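Local coordinates for protein fructosyl amine: oxygen oxidoreductase (Aspergillus fumigatus, PDB 3DJE) that uses FAD to oxidise fructosyl amines with molecular oxygen, removing the sugar from glycated amino acids, at residues R212-A217 with D379-K384. Sequence-based numbering, arbitrary orientation. Where two conformers were deposited one is given.
Sequences RTFLCA and DAMEGK. With FAD (flavin-adenine dinucleotide), chain C.
Two waters grip the carbonyl O of Met381, in the last turn of helix 373-382, and tie it to the guanidinium of Arg212 on strand 212-215. Water 1 donates to Met381 O (3.0 Å) and accepts from Arg212 NE, lying in the guanidinium plane at its edge. Water 2 donates to the same Met381 O at 2.8 Å and takes a longer bond from Arg212 NH2. Next to the waters Met381, a selenomethionine with CG anti to the backbone N (chi1 -174°), reaches the sheet. In the conformer given, one of two deposited, SE approaches Phe214 CZ to 3.6 Å and stands 4.8 Å from the ring centroid, an oblique Met-aromatic contact, while Arg212 CG packs against SE at 3.8 Å. Leu9 and Val357, from the two neighbouring parallel strands, also touch Met381. Beyond it the helix ends in a Schellman motif at Gly383, and Lys384 NZ meets Glu382 OE1 in a 2.8 Å salt bridge; Arg28 also pairs with Glu382. The contact seats a late helix on the Rossmann-type sheet, whose strand 212-215 leads to Ala217 beside the FAD ribose. The polar link between the segments runs through the two waters, the direct contacts are apolar, and the cationic guanidinium probably complements the carbonyl end of the helix.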
loop_
_atom_site.group_PDB
_atom_site.type_symbol
_atom_site.label_atom_id
_atom_site.label_comp_id
_atom_site.label_asym_id
_atom_site.label_seq_id
_atom_site.Cartn_x
_atom_site.Cartn_y
_atom_site.Cartn_z
ATOM N N ARG A 212 9.567 24.168 -2.646
ATOM C CA ARG A 212 9.063 23.157 -1.708
ATOM C C ARG A 212 9.439 21.782 -2.237
ATOM O O ARG A 212 9.438 21.569 -3.450
ATOM C CB ARG A 212 7.528 23.203 -1.588
ATOM C CG ARG A 212 6.977 24.503 -0.988
ATOM C CD ARG A 212 7.322 24.640 0.481
ATOM N NE ARG A 212 6.659 25.794 1.085
ATOM C CZ ARG A 212 7.083 27.053 0.968
ATOM N NH1 ARG A 212 8.187 27.339 0.285
ATOM N NH2 ARG A 212 6.399 28.035 1.541
ATOM N N THR A 213 9.783 20.887 -1.319
ATOM C CA THR A 213 10.114 19.491 -1.619
ATOM C C THR A 213 9.144 18.599 -0.861
ATOM O O THR A 213 8.973 18.765 0.352
ATOM C CB THR A 213 11.574 19.178 -1.178
ATOM O OG1 THR A 213 12.493 20.028 -1.884
ATOM C CG2 THR A 213 11.936 17.716 -1.405
ATOM N N PHE A 214 8.514 17.663 -1.578
ATOM C CA PHE A 214 7.627 16.674 -0.993
ATOM C C PHE A 214 8.377 15.353 -0.932
ATOM O O PHE A 214 8.892 14.899 -1.944
ATOM C CB PHE A 214 6.395 16.459 -1.869
ATOM C CG PHE A 214 5.494 17.668 -1.987
ATOM C CD1 PHE A 214 4.343 17.775 -1.207
ATOM C CD2 PHE A 214 5.781 18.678 -2.903
ATOM C CE1 PHE A 214 3.490 18.883 -1.332
ATOM C CE2 PHE A 214 4.931 19.794 -3.024
ATOM C CZ PHE A 214 3.785 19.885 -2.233
ATOM N N LEU A 215 8.407 14.740 0.244
ATOM C CA LEU A 215 9.050 13.446 0.404
ATOM C C LEU A 215 7.974 12.355 0.389
ATOM O O LEU A 215 7.201 12.218 1.336
ATOM C CB LEU A 215 9.887 13.428 1.677
ATOM C CG LEU A 215 10.675 12.143 1.958
ATOM C CD1 LEU A 215 11.576 11.805 0.773
ATOM C CD2 LEU A 215 11.484 12.315 3.227
ATOM N N CYS A 216 7.949 11.604 -0.712
ATOM C CA CYS A 216 6.938 10.575 -0.955
ATOM C C CYS A 216 7.610 9.279 -1.405
ATOM O O CYS A 216 7.167 8.619 -2.339
ATOM C CB CYS A 216 5.960 11.057 -2.035
ATOM S SG CYS A 216 4.989 12.477 -1.534
ATOM N N ALA A 217 8.686 8.913 -0.720
ATOM C CA ALA A 217 9.501 7.771 -1.107
ATOM C C ALA A 217 9.115 6.438 -0.433
ATOM O O ALA A 217 9.887 5.467 -0.471
ATOM C CB ALA A 217 10.987 8.110 -0.871
ATOM N N ASP A 379 -2.748 20.181 0.628
ATOM C CA ASP A 379 -3.275 20.969 1.737
ATOM C C ASP A 379 -2.215 21.214 2.816
ATOM O O ASP A 379 -2.115 22.308 3.366
ATOM C CB ASP A 379 -4.499 20.293 2.340
ATOM C CG ASP A 379 -5.760 20.473 1.495
ATOM O OD1 ASP A 379 -5.780 21.288 0.530
ATOM O OD2 ASP A 379 -6.758 19.790 1.821
ATOM N N ALA A 380 -1.411 20.195 3.109
ATOM C CA ALA A 380 -0.349 20.352 4.096
ATOM C C ALA A 380 0.641 21.428 3.655
ATOM O O ALA A 380 1.022 22.289 4.447
ATOM C CB ALA A 380 0.351 19.024 4.351
HETATM N N MSE A 381 1.049 21.393 2.387
HETATM C CA MSE A 381 1.966 22.413 1.873
HETATM C C MSE A 381 1.352 23.797 2.034
HETATM O O MSE A 381 2.018 24.733 2.484
HETATM C CB MSE A 381 2.333 22.171 0.405
HETATM C CG MSE A 381 3.401 23.146 -0.092
HETATM SE SE MSE A 381 3.507 23.428 -2.025
HETATM C CE MSE A 381 1.650 23.816 -2.436
ATOM N N GLU A 382 0.071 23.907 1.689
ATOM C CA GLU A 382 -0.619 25.202 1.663
ATOM C C GLU A 382 -1.139 25.668 3.026
ATOM O O GLU A 382 -1.615 26.801 3.152
ATOM C CB GLU A 382 -1.762 25.168 0.648
ATOM C CG GLU A 382 -1.302 24.981 -0.789
ATOM C CD GLU A 382 -2.453 25.014 -1.789
ATOM O OE1 GLU A 382 -3.617 24.943 -1.357
ATOM O OE2 GLU A 382 -2.185 25.082 -3.010
ATOM N N GLY A 383 -1.042 24.806 4.034
ATOM C CA GLY A 383 -1.537 25.113 5.386
ATOM C C GLY A 383 -3.050 25.063 5.543
ATOM O O GLY A 383 -3.616 25.811 6.348
ATOM N N LYS A 384 -3.704 24.157 4.815
ATOM C CA LYS A 384 -5.178 24.085 4.762
ATOM C C LYS A 384 -5.783 22.805 5.373
ATOM O O LYS A 384 -6.982 22.528 5.204
ATOM C CB LYS A 384 -5.653 24.237 3.311
ATOM C CG LYS A 384 -5.400 25.604 2.709
ATOM C CD LYS A 384 -5.717 25.595 1.231
ATOM C CE LYS A 384 -5.577 26.981 0.626
ATOM N NZ LYS A 384 -5.642 26.865 -0.862
HETATM P PA FAD C . 5.254 3.535 -3.001
HETATM O O1A FAD C . 4.081 3.474 -3.880
HETATM O O2A FAD C . 5.987 2.268 -2.697
HETATM O O5B FAD C . 6.200 4.610 -3.673
HETATM C C5B FAD C . 7.519 4.892 -3.198
HETATM C C4B FAD C . 8.306 5.456 -4.388
HETATM O O4B FAD C . 9.529 5.928 -3.792
HETATM C C3B FAD C . 8.677 4.284 -5.326
HETATM O O3B FAD C . 8.153 4.491 -6.648
HETATM C C2B FAD C . 10.214 4.334 -5.302
HETATM O O2B FAD C . 10.802 4.054 -6.611
HETATM C C1B FAD C . 10.485 5.779 -4.796
HETATM N N9A FAD C . 11.917 5.859 -4.374
HETATM C C8A FAD C . 12.650 4.944 -3.704
HETATM N N7A FAD C . 13.915 5.399 -3.587
HETATM C C5A FAD C . 13.974 6.598 -4.186
HETATM C C6A FAD C . 14.999 7.526 -4.398
HETATM N N6A FAD C . 16.253 7.269 -3.956
HETATM N N1A FAD C . 14.715 8.667 -5.057
HETATM C C2A FAD C . 13.480 8.924 -5.507
HETATM N N3A FAD C . 12.479 8.056 -5.326
HETATM C C4A FAD C . 12.710 6.893 -4.670
HETATM N N1 FAD C . -3.179 -0.823 0.225
HETATM C C2 FAD C . -4.552 -0.771 -0.005
HETATM O O2 FAD C . -5.184 0.282 0.100
HETATM N N3 FAD C . -5.222 -1.944 -0.356
HETATM C C4 FAD C . -4.559 -3.162 -0.469
HETATM O O4 FAD C . -5.185 -4.181 -0.785
HETATM C C4X FAD C . -3.180 -3.203 -0.215
HETATM N N5 FAD C . -2.487 -4.409 -0.303
HETATM C C5X FAD C . -1.097 -4.406 -0.224
HETATM C C6 FAD C . -0.411 -5.579 -0.524
HETATM C C7 FAD C . 0.978 -5.601 -0.501
HETATM C C7M FAD C . 1.679 -6.930 -0.816
HETATM C C8 FAD C . 1.692 -4.442 -0.204
HETATM C C8M FAD C . 3.239 -4.452 -0.257
HETATM C C9 FAD C . 0.996 -3.258 0.079
HETATM C C9A FAD C . -0.404 -3.231 0.058
HETATM N N10 FAD C . -1.131 -2.060 0.352
HETATM C C10 FAD C . -2.507 -2.031 0.127
HETATM C "C1'" FAD C . -0.451 -0.867 0.873
HETATM C "C2'" FAD C . -0.141 0.098 -0.272
HETATM O "O2'" FAD C . 0.344 -0.638 -1.416
HETATM C "C3'" FAD C . 0.901 1.110 0.194
HETATM O "O3'" FAD C . 0.515 1.626 1.484
HETATM C "C4'" FAD C . 1.021 2.300 -0.765
HETATM O "O4'" FAD C . 1.083 1.880 -2.127
HETATM C "C5'" FAD C . 2.295 3.082 -0.423
HETATM O "O5'" FAD C . 2.396 4.235 -1.274
HETATM P P FAD C . 3.680 5.191 -1.183
HETATM O O1P FAD C . 3.875 5.608 0.237
HETATM O O2P FAD C . 3.501 6.203 -2.244
HETATM O O3P FAD C . 4.919 4.254 -1.598
HETATM O O HOH W 1 4.927 24.367 2.861
HETATM O O HOH W 2 3.280 27.086 1.792
#